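Local coordinates for protein lipase (Streptomyces rimosus, PDB 5MAL) that hydrolyses triacylglycerols and other carboxylic esters and acyl-CoA thioesters as a secreted serine esterase of the GDSL (SGNH hydrolase) family, with a preference for medium-length acyl chains, at residues D9-G14 with P142-L147; T190-H195 with P202-V207; K32-L37 with K224-V229. All blocks are in the same frame, centred on the assembly; numbering follows the deposited sequence.

Contact 1 (D9-G14 with P142-L147); sequences DSYSSG and PRFYKL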
ATOM      1  N   ASP A   9      -4.796   3.153  -1.297  1.00  8.38           N
ATOM      2  CA  ASP A   9      -5.219   2.191  -2.299  1.00  8.77           C
ATOM      3  C   ASP A   9      -5.554   0.875  -1.638  1.00  7.70           C
ATOM      4  O   ASP A   9      -5.935   0.849  -0.481  1.00  8.54           O
ATOM      5  CB  ASP A   9      -4.152   2.003  -3.368  1.00  8.73           C
ATOM      6  CG  ASP A   9      -2.791   1.668  -2.795  1.00  8.49           C
ATOM      7  OD1 ASP A   9      -2.708   1.134  -1.664  1.00  9.55           O
ATOM      8  OD2 ASP A   9      -1.798   1.927  -3.497  1.00 11.91           O
ATOM      9  N   SER A  10      -5.393  -0.213  -2.377  1.00  7.46           N
ATOM     10  CA  SER A  10      -5.893  -1.498  -1.943  1.00  8.35           C
ATOM     11  C   SER A  10      -5.052  -2.073  -0.813  1.00  9.16           C
ATOM     12  O   SER A  10      -5.507  -2.955  -0.087  1.00  8.64           O
ATOM     13  CB  SER A  10      -5.919  -2.456  -3.122  1.00  9.33           C
ATOM     14  OG  SER A  10      -4.688  -2.363  -3.812  1.00 14.15           O
ATOM     15  N   TYR A  11      -3.814  -1.604  -0.680  1.00  7.43           N
ATOM     16  CA  TYR A  11      -2.974  -2.114   0.414  1.00  6.17           C
ATOM     17  C   TYR A  11      -3.443  -1.534   1.733  1.00  7.57           C
ATOM     18  O   TYR A  11      -3.133  -2.067   2.805  1.00  7.67           O
ATOM     19  CB  TYR A  11      -1.496  -1.811   0.177  1.00  6.34           C
ATOM     20  CG  TYR A  11      -0.953  -2.694  -0.909  1.00 11.07           C
ATOM     21  CD1 TYR A  11      -1.288  -2.459  -2.230  1.00 14.63           C
ATOM     22  CD2 TYR A  11      -0.166  -3.799  -0.617  1.00 10.09           C
ATOM     23  CE1 TYR A  11      -0.841  -3.273  -3.231  1.00 13.85           C
ATOM     24  CE2 TYR A  11       0.288  -4.634  -1.630  1.00  8.61           C
ATOM     25  CZ  TYR A  11      -0.064  -4.357  -2.933  1.00 12.97           C
ATOM     26  OH  TYR A  11       0.379  -5.148  -3.967  1.00 15.01           O
ATOM     27  N   SER A  12      -4.179  -0.433   1.654  1.00  6.47           N
ATOM     28  CA  SER A  12      -4.717   0.181   2.856  1.00  6.49           C
ATOM     29  C   SER A  12      -6.152  -0.245   3.048  1.00  5.63           C
ATOM     30  O   SER A  12      -6.589  -0.436   4.175  1.00  8.69           O
ATOM     31  CB  SER A  12      -4.636   1.707   2.806  1.00  7.36           C
ATOM     32  OG  SER A  12      -3.290   2.122   2.901  1.00  8.06           O
ATOM     33  N   SER A  13      -6.897  -0.357   1.954  1.00  7.80           N
ATOM     34  CA  SER A  13      -8.291  -0.784   2.074  1.00  8.69           C
ATOM     35  C   SER A  13      -8.328  -2.228   2.535  1.00  6.83           C
ATOM     36  O   SER A  13      -9.227  -2.621   3.268  1.00  8.05           O
ATOM     37  CB  SER A  13      -9.054  -0.628   0.751  1.00 10.52           C
ATOM     38  OG  SER A  13      -8.784  -1.708  -0.135  1.00  9.65           O
ATOM     39  N   GLY A  14      -7.344  -3.010   2.112  1.00  8.44           N
ATOM     40  CA  GLY A  14      -7.232  -4.384   2.567  1.00  7.57           C
ATOM     41  C   GLY A  14      -7.781  -5.414   1.602  1.00 10.22           C
ATOM     42  O   GLY A  14      -8.254  -6.460   2.019  1.00 10.10           O
ATOM     43  N   PRO A 142       5.436  -3.800   0.478  1.00 11.26           N
ATOM     44  CA  PRO A 142       6.463  -4.797   0.769  1.00 11.34           C
ATOM     45  C   PRO A 142       7.153  -5.205  -0.520  1.00  9.02           C
ATOM     46  O   PRO A 142       6.505  -5.175  -1.567  1.00 11.56           O
ATOM     47  CB  PRO A 142       5.658  -5.959   1.365  1.00  9.73           C
ATOM     48  CG  PRO A 142       4.335  -5.882   0.644  1.00  8.87           C
ATOM     49  CD  PRO A 142       4.083  -4.383   0.430  1.00  9.96           C
ATOM     50  N   ARG A 143       8.437  -5.531  -0.459  1.00 10.99           N
ATOM     51  CA  ARG A 143       9.039  -6.304  -1.533  1.00  8.20           C
ATOM     52  C   ARG A 143       8.214  -7.571  -1.650  1.00  9.93           C
ATOM     53  O   ARG A 143       7.894  -8.199  -0.634  1.00 13.47           O
ATOM     54  CB  ARG A 143      10.511  -6.623  -1.244  1.00 10.70           C
ATOM     55  CG  ARG A 143      11.479  -5.516  -1.607  1.00 13.67           C
ATOM     56  CD  ARG A 143      12.903  -5.976  -1.370  1.00 18.94           C
ATOM     57  NE  ARG A 143      13.075  -6.357   0.022  1.00 17.19           N
ATOM     58  CZ  ARG A 143      13.599  -5.571   0.952  1.00 19.68           C
ATOM     59  NH1 ARG A 143      14.034  -4.358   0.626  1.00 20.25           N
ATOM     60  NH2 ARG A 143      13.706  -6.010   2.202  1.00 23.72           N
ATOM     61  N   PHE A 144       7.851  -7.947  -2.869  1.00  6.84           N
ATOM     62  CA  PHE A 144       6.932  -9.059  -3.057  1.00 11.34           C
ATOM     63  C   PHE A 144       7.583 -10.431  -2.876  1.00 10.46           C
ATOM     64  O   PHE A 144       6.900 -11.398  -2.549  1.00  8.70           O
ATOM     65  CB  PHE A 144       6.295  -9.011  -4.443  1.00 11.75           C
ATOM     66  CG  PHE A 144       5.220  -7.964  -4.605  1.00 16.51           C
ATOM     67  CD1 PHE A 144       4.655  -7.333  -3.514  1.00 15.64           C
ATOM     68  CD2 PHE A 144       4.755  -7.640  -5.873  1.00 21.44           C
ATOM     69  CE1 PHE A 144       3.665  -6.378  -3.675  1.00 16.50           C
ATOM     70  CE2 PHE A 144       3.767  -6.677  -6.051  1.00 21.00           C
ATOM     71  CZ  PHE A 144       3.223  -6.044  -4.944  1.00 23.32           C
ATOM     72  N   TYR A 145       8.890 -10.521  -3.124  1.00 10.13           N
ATOM     73  CA  TYR A 145       9.554 -11.819  -3.227  1.00 11.08           C
ATOM     74  C   TYR A 145      10.769 -11.977  -2.336  1.00 10.03           C
ATOM     75  O   TYR A 145      11.537 -11.029  -2.134  1.00 14.38           O
ATOM     76  CB  TYR A 145       9.983 -12.065  -4.682  1.00  9.19           C
ATOM     77  CG  TYR A 145       8.814 -12.278  -5.582  1.00  8.39           C
ATOM     78  CD1 TYR A 145       8.144 -13.491  -5.580  1.00  8.33           C
ATOM     79  CD2 TYR A 145       8.358 -11.268  -6.428  1.00 10.20           C
ATOM     80  CE1 TYR A 145       7.053 -13.704  -6.383  1.00  7.33           C
ATOM     81  CE2 TYR A 145       7.260 -11.477  -7.248  1.00  9.92           C
ATOM     82  CZ  TYR A 145       6.613 -12.700  -7.216  1.00 13.30           C
ATOM     83  OH  TYR A 145       5.515 -12.961  -8.010  1.00 14.39           O
ATOM     84  N   LYS A 146      10.943 -13.189  -1.822  1.00 10.56           N
ATOM     85  CA  LYS A 146      12.215 -13.596  -1.248  1.00 12.67           C
ATOM     86  C   LYS A 146      13.031 -14.180  -2.382  1.00 16.96           C
ATOM     87  O   LYS A 146      12.556 -15.071  -3.091  1.00 17.26           O
ATOM     88  CB  LYS A 146      12.040 -14.640  -0.147  1.00 12.55           C
ATOM     89  CG  LYS A 146      13.363 -15.277   0.264  1.00 18.55           C
ATOM     90  CD  LYS A 146      13.136 -16.546   1.071  1.00 25.23           C
ATOM     91  CE  LYS A 146      14.343 -16.893   1.948  1.00 32.50           C
ATOM     92  NZ  LYS A 146      15.604 -16.276   1.435  1.00 38.19           N
ATOM     93  N   LEU A 147      14.245 -13.677  -2.571  1.00 15.94           N
ATOM     94  CA  LEU A 147      15.100 -14.173  -3.638  1.00 17.26           C
ATOM     95  C   LEU A 147      16.067 -15.246  -3.136  1.00 21.94           C
ATOM     96  O   LEU A 147      16.392 -15.287  -1.950  1.00 19.93           O
ATOM     97  CB  LEU A 147      15.882 -13.020  -4.262  1.00 20.10           C
ATOM     98  CG  LEU A 147      15.058 -11.854  -4.810  1.00 19.17           C
ATOM     99  CD1 LEU A 147      15.968 -10.866  -5.518  1.00 22.76           C
ATOM    100  CD2 LEU A 147      13.971 -12.354  -5.756  1.00 17.61           C
TER

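Contact 2 (T190-H195 with P202-V207); sequences TTFAGH and PWLHSV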
ATOM      1  N   THR A 190      10.089  -4.292   7.289  1.00 11.33           N
ATOM      2  CA  THR A 190      10.573  -4.642   8.612  1.00 11.12           C
ATOM      3  C   THR A 190       9.793  -5.854   9.113  1.00 13.59           C
ATOM      4  O   THR A 190      10.329  -6.705   9.824  1.00 14.92           O
ATOM      5  CB  THR A 190      10.448  -3.471   9.589  1.00 16.26           C
ATOM      6  OG1 THR A 190       9.095  -3.005   9.620  1.00 15.24           O
ATOM      7  CG2 THR A 190      11.348  -2.331   9.151  1.00 16.83           C
ATOM      8  N   THR A 191       8.534  -5.946   8.712  1.00  9.69           N
ATOM      9  CA  THR A 191       7.682  -7.042   9.171  1.00  8.17           C
ATOM     10  C   THR A 191       7.473  -8.111   8.108  1.00 11.20           C
ATOM     11  O   THR A 191       7.284  -9.276   8.446  1.00 11.65           O
ATOM     12  CB  THR A 191       6.311  -6.544   9.607  1.00 11.50           C
ATOM     13  OG1 THR A 191       5.779  -5.701   8.579  1.00 11.01           O
ATOM     14  CG2 THR A 191       6.417  -5.749  10.917  1.00 12.70           C
ATOM     15  N   PHE A 192       7.450  -7.717   6.831  1.00 11.44           N
ATOM     16  CA  PHE A 192       7.231  -8.694   5.756  1.00  8.52           C
ATOM     17  C   PHE A 192       8.475  -9.519   5.413  1.00 12.28           C
ATOM     18  O   PHE A 192       8.376 -10.510   4.690  1.00 11.61           O
ATOM     19  CB  PHE A 192       6.721  -7.998   4.478  1.00  8.45           C
ATOM     20  CG  PHE A 192       5.233  -7.754   4.465  1.00  9.56           C
ATOM     21  CD1 PHE A 192       4.705  -6.588   4.998  1.00 10.75           C
ATOM     22  CD2 PHE A 192       4.363  -8.696   3.910  1.00  8.82           C
ATOM     23  CE1 PHE A 192       3.329  -6.352   4.985  1.00 11.86           C
ATOM     24  CE2 PHE A 192       2.985  -8.468   3.882  1.00 10.06           C
ATOM     25  CZ  PHE A 192       2.466  -7.292   4.427  1.00  9.87           C
ATOM     26  N   ALA A 193       9.641  -9.118   5.910  1.00 11.96           N
ATOM     27  CA  ALA A 193      10.843  -9.924   5.699  1.00 12.21           C
ATOM     28  C   ALA A 193      10.606 -11.296   6.312  1.00 13.71           C
ATOM     29  O   ALA A 193      10.204 -11.403   7.464  1.00 14.14           O
ATOM     30  CB  ALA A 193      12.069  -9.260   6.307  1.00 13.75           C
ATOM     31  N   GLY A 194      10.821 -12.343   5.529  1.00 15.21           N
ATOM     32  CA  GLY A 194      10.556 -13.690   6.002  1.00 14.20           C
ATOM     33  C   GLY A 194       9.148 -14.101   5.648  1.00 12.02           C
ATOM     34  O   GLY A 194       8.730 -15.232   5.902  1.00 10.77           O
ATOM     35  N   HIS A 195       8.413 -13.184   5.026  1.00 10.02           N
ATOM     36  CA  HIS A 195       7.016 -13.440   4.678  1.00 10.22           C
ATOM     37  C   HIS A 195       6.665 -12.932   3.293  1.00  9.99           C
ATOM     38  O   HIS A 195       5.503 -12.648   3.004  1.00  8.65           O
ATOM     39  CB  HIS A 195       6.094 -12.810   5.719  1.00  8.81           C
ATOM     40  CG  HIS A 195       6.287 -13.387   7.083  1.00 10.58           C
ATOM     41  ND1 HIS A 195       5.852 -14.651   7.415  1.00 12.29           N
ATOM     42  CD2 HIS A 195       6.910 -12.898   8.179  1.00 12.90           C
ATOM     43  CE1 HIS A 195       6.178 -14.910   8.669  1.00 13.51           C
ATOM     44  NE2 HIS A 195       6.827 -13.867   9.154  1.00 11.35           N
ATOM     45  N   PRO A 202       4.374 -16.964   3.244  1.00 12.15           N
ATOM     46  CA  PRO A 202       3.896 -15.743   2.591  1.00  9.50           C
ATOM     47  C   PRO A 202       2.786 -15.049   3.376  1.00 10.60           C
ATOM     48  O   PRO A 202       1.870 -15.700   3.891  1.00  9.86           O
ATOM     49  CB  PRO A 202       3.388 -16.245   1.234  1.00 13.32           C
ATOM     50  CG  PRO A 202       2.993 -17.675   1.495  1.00 14.78           C
ATOM     51  CD  PRO A 202       4.046 -18.168   2.456  1.00 12.23           C
ATOM     52  N   TRP A 203       2.922 -13.729   3.486  1.00 10.32           N
ATOM     53  CA  TRP A 203       1.876 -12.859   4.001  1.00 10.20           C
ATOM     54  C   TRP A 203       1.275 -12.048   2.876  1.00  9.15           C
ATOM     55  O   TRP A 203       0.582 -11.057   3.118  1.00  8.85           O
ATOM     56  CB  TRP A 203       2.416 -11.907   5.055  1.00 11.23           C
ATOM     57  CG  TRP A 203       2.618 -12.538   6.370  1.00  9.49           C
ATOM     58  CD1 TRP A 203       2.261 -13.815   6.748  1.00 10.76           C
ATOM     59  CD2 TRP A 203       3.216 -11.930   7.511  1.00 10.17           C
ATOM     60  NE1 TRP A 203       2.618 -14.025   8.056  1.00 10.02           N
ATOM     61  CE2 TRP A 203       3.202 -12.885   8.549  1.00 10.65           C
ATOM     62  CE3 TRP A 203       3.767 -10.670   7.756  1.00 11.05           C
ATOM     63  CZ2 TRP A 203       3.723 -12.615   9.814  1.00 11.27           C
ATOM     64  CZ3 TRP A 203       4.291 -10.405   9.016  1.00 13.44           C
ATOM     65  CH2 TRP A 203       4.265 -11.371  10.023  1.00 12.02           C
ATOM     66  N   LEU A 204       1.604 -12.447   1.653  1.00  6.14           N
ATOM     67  CA  LEU A 204       1.025 -11.870   0.451  1.00  8.95           C
ATOM     68  C   LEU A 204       0.353 -12.971  -0.312  1.00 11.61           C
ATOM     69  O   LEU A 204       0.832 -14.104  -0.306  1.00 12.12           O
ATOM     70  CB  LEU A 204       2.091 -11.240  -0.440  1.00  7.61           C
ATOM     71  CG  LEU A 204       2.935 -10.143   0.187  1.00 11.47           C
ATOM     72  CD1 LEU A 204       4.182  -9.933  -0.667  1.00 13.46           C
ATOM     73  CD2 LEU A 204       2.094  -8.890   0.265  1.00 10.74           C
ATOM     74  N   HIS A 205      -0.737 -12.641  -0.992  1.00 10.26           N
ATOM     75  CA  HIS A 205      -1.292 -13.555  -1.978  1.00 11.21           C
ATOM     76  C   HIS A 205      -0.358 -13.591  -3.167  1.00 11.65           C
ATOM     77  O   HIS A 205       0.184 -12.563  -3.564  1.00 11.63           O
ATOM     78  CB  HIS A 205      -2.683 -13.111  -2.443  1.00 12.51           C
ATOM     79  CG  HIS A 205      -3.728 -13.158  -1.376  1.00 11.75           C
ATOM     80  ND1 HIS A 205      -4.380 -14.321  -1.021  1.00  9.53           N
ATOM     81  CD2 HIS A 205      -4.249 -12.181  -0.597  1.00 10.81           C
ATOM     82  CE1 HIS A 205      -5.245 -14.060  -0.057  1.00 11.92           C
ATOM     83  NE2 HIS A 205      -5.196 -12.766   0.208  1.00 12.86           N
ATOM     84  N   SER A 206      -0.179 -14.768  -3.745  1.00 13.39           N
ATOM     85  CA  SER A 206       0.517 -14.841  -5.009  1.00 15.11           C
ATOM     86  C   SER A 206      -0.480 -14.442  -6.089  1.00 16.26           C
ATOM     87  O   SER A 206      -1.492 -13.806  -5.809  1.00 15.61           O
ATOM     88  CB  SER A 206       1.063 -16.241  -5.263  1.00 16.65           C
ATOM     89  OG  SER A 206       1.895 -16.236  -6.414  1.00 20.09           O
ATOM     90  N   VAL A 207      -0.194 -14.815  -7.326  1.00 13.44           N
ATOM     91  CA  VAL A 207      -1.185 -14.704  -8.367  1.00 10.36           C
ATOM     92  C   VAL A 207      -2.285 -15.693  -8.060  1.00 17.99           C
ATOM     93  O   VAL A 207      -2.072 -16.901  -8.121  1.00 18.76           O
ATOM     94  CB  VAL A 207      -0.588 -14.996  -9.730  1.00 17.34           C
ATOM     95  CG1 VAL A 207      -1.611 -14.716 -10.802  1.00 18.10           C
ATOM     96  CG2 VAL A 207       0.627 -14.142  -9.915  1.00 24.78           C
TER

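Contact 3 (K32-L37 with K224-V229); sequences KSYPAL and KGYLPV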
ATOM      1  N   LYS A  32     -10.369  -6.388   8.258  1.00  8.89           N
ATOM      2  CA  LYS A  32      -9.096  -6.956   8.678  1.00 11.53           C
ATOM      3  C   LYS A  32      -7.921  -6.206   8.060  1.00 12.79           C
ATOM      4  O   LYS A  32      -6.775  -6.635   8.168  1.00 10.63           O
ATOM      5  CB  LYS A  32      -9.022  -8.435   8.318  1.00 12.64           C
ATOM      6  CG  LYS A  32     -10.074  -9.263   9.033  1.00 18.47           C
ATOM      7  CD  LYS A  32      -9.872 -10.749   8.819  1.00 26.03           C
ATOM      8  CE  LYS A  32     -11.048 -11.534   9.380  1.00 29.80           C
ATOM      9  NZ  LYS A  32     -11.107 -11.464  10.860  1.00 39.82           N
ATOM     10  N   SER A  33      -8.214  -5.084   7.415  1.00 10.89           N
ATOM     11  CA  SER A  33      -7.173  -4.177   6.927  1.00  7.85           C
ATOM     12  C   SER A  33      -6.454  -3.510   8.090  1.00  9.81           C
ATOM     13  O   SER A  33      -7.019  -3.392   9.183  1.00 11.25           O
ATOM     14  CB  SER A  33      -7.789  -3.099   6.045  1.00  8.14           C
ATOM     15  OG  SER A  33      -8.618  -2.268   6.839  1.00  8.99           O
ATOM     16  N   TYR A  34      -5.228  -3.026   7.883  1.00  5.93           N
ATOM     17  CA  TYR A  34      -4.551  -2.471   9.055  1.00  8.35           C
ATOM     18  C   TYR A  34      -5.296  -1.235   9.605  1.00  6.75           C
ATOM     19  O   TYR A  34      -5.348  -1.064  10.809  1.00  8.96           O
ATOM     20  CB  TYR A  34      -3.071  -2.153   8.770  1.00  8.06           C
ATOM     21  CG  TYR A  34      -2.837  -0.993   7.850  1.00  7.42           C
ATOM     22  CD1 TYR A  34      -2.771   0.310   8.348  1.00  6.37           C
ATOM     23  CD2 TYR A  34      -2.644  -1.194   6.490  1.00  6.81           C
ATOM     24  CE1 TYR A  34      -2.564   1.373   7.506  1.00  7.62           C
ATOM     25  CE2 TYR A  34      -2.425  -0.135   5.638  1.00  5.33           C
ATOM     26  CZ  TYR A  34      -2.391   1.148   6.158  1.00  7.22           C
ATOM     27  OH  TYR A  34      -2.183   2.223   5.344  1.00  8.04           O
ATOM     28  N   PRO A  35      -5.919  -0.392   8.739  1.00  8.24           N
ATOM     29  CA  PRO A  35      -6.615   0.713   9.404  1.00  7.88           C
ATOM     30  C   PRO A  35      -7.802   0.264  10.234  1.00  8.08           C
ATOM     31  O   PRO A  35      -8.004   0.789  11.320  1.00  8.11           O
ATOM     32  CB  PRO A  35      -7.092   1.581   8.231  1.00  6.73           C
ATOM     33  CG  PRO A  35      -6.115   1.296   7.148  1.00  5.93           C
ATOM     34  CD  PRO A  35      -5.909  -0.190   7.276  1.00  7.28           C
ATOM     35  N   ALA A  36      -8.572  -0.691   9.735  1.00  8.23           N
ATOM     36  CA  ALA A  36      -9.722  -1.171  10.487  1.00  9.94           C
ATOM     37  C   ALA A  36      -9.267  -1.861  11.776  1.00 10.08           C
ATOM     38  O   ALA A  36      -9.877  -1.693  12.831  1.00 10.92           O
ATOM     39  CB  ALA A  36     -10.550  -2.109   9.644  1.00 10.66           C
ATOM     40  N   LEU A  37      -8.189  -2.634  11.696  1.00  9.27           N
ATOM     41  CA  LEU A  37      -7.639  -3.264  12.891  1.00 11.24           C
ATOM     42  C   LEU A  37      -7.151  -2.229  13.900  1.00 12.80           C
ATOM     43  O   LEU A  37      -7.321  -2.387  15.119  1.00 11.79           O
ATOM     44  CB  LEU A  37      -6.493  -4.202  12.526  1.00  9.41           C
ATOM     45  CG  LEU A  37      -6.870  -5.447  11.723  1.00 10.41           C
ATOM     46  CD1 LEU A  37      -5.607  -6.215  11.378  1.00  9.98           C
ATOM     47  CD2 LEU A  37      -7.837  -6.327  12.499  1.00 10.10           C
ATOM     48  N   LYS A 224      -0.190  -8.541  10.885  1.00 10.96           N
ATOM     49  CA  LYS A 224       1.165  -8.595  11.429  1.00 10.75           C
ATOM     50  C   LYS A 224       2.233  -7.999  10.546  1.00  9.17           C
ATOM     51  O   LYS A 224       3.379  -7.859  10.970  1.00 10.73           O
ATOM     52  CB  LYS A 224       1.541 -10.017  11.746  1.00 13.35           C
ATOM     53  CG  LYS A 224       0.949 -10.452  13.039  1.00 17.58           C
ATOM     54  CD  LYS A 224       0.562 -11.865  12.889  1.00 30.36           C
ATOM     55  CE  LYS A 224       1.775 -12.750  12.703  1.00 29.93           C
ATOM     56  NZ  LYS A 224       1.447 -14.198  12.831  1.00 11.77           N
ATOM     57  N   GLY A 225       1.867  -7.674   9.312  1.00  8.20           N
ATOM     58  CA  GLY A 225       2.784  -6.981   8.435  1.00  9.06           C
ATOM     59  C   GLY A 225       2.497  -5.495   8.532  1.00  8.74           C
ATOM     60  O   GLY A 225       3.310  -4.735   9.052  1.00  9.38           O
ATOM     61  N   TYR A 226       1.327  -5.073   8.062  1.00  9.24           N
ATOM     62  CA  TYR A 226       1.016  -3.646   8.058  1.00  5.31           C
ATOM     63  C   TYR A 226       0.681  -3.047   9.409  1.00  6.34           C
ATOM     64  O   TYR A 226       1.236  -2.017   9.772  1.00  7.00           O
ATOM     65  CB  TYR A 226      -0.137  -3.349   7.099  1.00  7.61           C
ATOM     66  CG  TYR A 226       0.381  -3.048   5.740  1.00  6.37           C
ATOM     67  CD1 TYR A 226       0.612  -4.071   4.826  1.00  9.74           C
ATOM     68  CD2 TYR A 226       0.683  -1.736   5.363  1.00  6.41           C
ATOM     69  CE1 TYR A 226       1.114  -3.793   3.566  1.00  7.98           C
ATOM     70  CE2 TYR A 226       1.193  -1.453   4.125  1.00  6.66           C
ATOM     71  CZ  TYR A 226       1.403  -2.485   3.229  1.00  5.42           C
ATOM     72  OH  TYR A 226       1.901  -2.198   1.994  1.00  9.23           O
ATOM     73  N   LEU A 227      -0.231  -3.673  10.140  1.00  8.58           N
ATOM     74  CA  LEU A 227      -0.720  -3.064  11.378  1.00  6.60           C
ATOM     75  C   LEU A 227       0.404  -2.786  12.382  1.00  8.69           C
ATOM     76  O   LEU A 227       0.426  -1.715  12.974  1.00  8.53           O
ATOM     77  CB  LEU A 227      -1.801  -3.942  12.010  1.00  6.92           C
ATOM     78  CG  LEU A 227      -2.221  -3.496  13.412  1.00  9.25           C
ATOM     79  CD1 LEU A 227      -2.868  -2.123  13.385  1.00 10.35           C
ATOM     80  CD2 LEU A 227      -3.152  -4.533  14.044  1.00 12.85           C
ATOM     81  N   PRO A 228       1.354  -3.728  12.559  1.00 10.98           N
ATOM     82  CA  PRO A 228       2.395  -3.405  13.539  1.00 10.43           C
ATOM     83  C   PRO A 228       3.216  -2.187  13.130  1.00 10.09           C
ATOM     84  O   PRO A 228       3.701  -1.433  13.977  1.00  9.69           O
ATOM     85  CB  PRO A 228       3.244  -4.679  13.571  1.00 10.54           C
ATOM     86  CG  PRO A 228       2.267  -5.771  13.223  1.00 11.80           C
ATOM     87  CD  PRO A 228       1.433  -5.138  12.132  1.00  7.71           C
ATOM     88  N   VAL A 229       3.339  -1.960  11.829  1.00  7.65           N
ATOM     89  CA  VAL A 229       4.063  -0.788  11.359  1.00  7.69           C
ATOM     90  C   VAL A 229       3.287   0.502  11.652  1.00  8.93           C
ATOM     91  O   VAL A 229       3.877   1.498  12.048  1.00  9.17           O
ATOM     92  CB  VAL A 229       4.378  -0.915   9.875  1.00 10.16           C
ATOM     93  CG1 VAL A 229       5.089   0.311   9.377  1.00 11.18           C
ATOM     94  CG2 VAL A 229       5.259  -2.135   9.675  1.00  8.22           C
TER

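Contact 1 (D9-G14 with P142-L147)
Tyr11 reaches from helix 10-13 to Phe144 and Pro142, and its ring carries this small, buried contact. At a chi1 of -73°, CG is anti to the carbonyl carbon, beside the backbone N, and the ring extends toward loop 142-147. The apolar part is slight: Tyr11 CE2 comes within 4.3 Å of Pro142 CD, and Tyr11 CZ lies 4.2 Å from Phe144 CZ. Closer is a polar-to-aromatic approach, Tyr11 OH to Phe144 CZ at 3.1 Å. An aromatic ring suits the loop residue because it meets the phenol without competing for its hydrogen bond, which lies outside both segments.

Polar bonds work within the helix turn. Asp9 is the N-cap: its OD1 accepts from Tyr11 N at 3.1 Å, the donor standing 43° out of the carboxylate plane, while Asp9 O takes Ser12 N and Ser13 N. The turn belongs to the family's GDSL block, Tyr11 replacing the leucine, and carries the nucleophile Ser10, whose OG is hydrogen-bonded to His216 NE2. Gly14, with its positive phi, ends it.

Helix 10-13 follows strand 3-8, beside the middle strand 74-78, and the loop follows strand 135-139; Tyr226 of helix 219-232 packs on Tyr11 and Pro142, and Ile163 of helix 159-180 touches Phe144.

Contact 2 (T190-H195 with P202-V207)
The aromatic cluster of Phe192, His195 and Trp203 pins the end of helix 189-192 to the loop leading toward His216, the probable catalytic histidine. His195 lies flat on the indole in a face-to-face stack, its ring centroid 3.6 Å from that of the six-membered ring of Trp203 and the planes only 3° apart. A chi1 of -77°, with Trp203 CG anti to the carbonyl carbon, lays the indole there. His195 CB continues the cover as a CH-pi contact, 3.7 Å from the centroid of the five-membered ring. ND1 and the indole NE1 are close but badly angled for a bond; ND1 is instead bonded to Ala201 O, which fixes the rotation of the imidazole over its neighbour. Trp203 in turn directs an edge at the face of Phe192, a T-shaped pair with planes at 79°.

A type II turn from Phe192 to His195 brings the histidine back over the helix end; glycine suits its corner at Gly194, where a CB would press on the preceding carbonyl O. There His195 O accepts from Trp203 N at 2.8 Å in a nearly straight bond, so backbone and rings clamp the same two residues. An alanine in place of Trp203 would probably leave His195 without its stacking surface and Phe192 without its edge partner, opening a gap beneath the turn. Trp203 CZ3 also approaches Thr191 O to 3.2 Å, and Thr191 OG1 is tied to Gly225 O.

Deeper in, Phe192 CE2 packs against Leu204 CD2 at 3.7 Å, both side chains resting on Pro142. The next residue, His205, makes backbone hydrogen bonds with Tyr215 and His216.

Contact 3 (K32-L37 with K224-V229)
Tyr34 begins its contact with helix 219-232 at the first side-chain atom: Tyr34 CB lies 3.5 Å from Leu227 N and also meets the CB of Tyr226. A chi1 of 70° sets CG between backbone N and carbonyl carbon and lays the ring against the Tyr226 side chain. Tyr34 CG touches Tyr226 CB, and Tyr34 CD2 approaches that methylene most closely, at 3.4 Å. One atom farther, Tyr34 CE2 meets Tyr226 CD2 at 3.5 Å. The two ring planes are tilted by only 13°, yet they are slid apart, with centroids at 5.2 Å, and barely overlap. Pro35 CD covers the rim of one face of the Tyr34 ring. At the tip, Tyr34 OH is hydrogen-bonded to Ser12 OG, close after the nucleophile in sequence, while Tyr226 OH is bonded to Gly140 O.

Leucines extend the interface outward. Leu227 CD2 packs on Leu37 CB at 3.7 Å. Behind them Ser33 caps helix 34-40, its OG accepting from Ala36 N.

The chemistry thus divides along each tyrosine: carbon surfaces press the two helices together, and the hydroxyls, each with a polar partner, tie the rings to the nucleophile turn and to the loop after strand 135-139.

Contact 1 is the most deeply buried and the smallest in area, one phenol meeting a proline and a phenylalanine of a loop beside the nucleophile; contacts 2 and 3 lie farther out and are partly buried. Contact 2, where a helix end and a loop meet, alone has a hydrogen bond between its segments and a true ring stack, whereas contact 3 joins two helices by apolar surface. Loop 142-147 is shared ground for contacts 1 and 2, with Phe144 O packed against Leu204 CD1. Ser12 O against Pro35 CD brings contacts 1 and 3 together, and helix 219-232, one half of contact 3, also borders contacts 1 and 2.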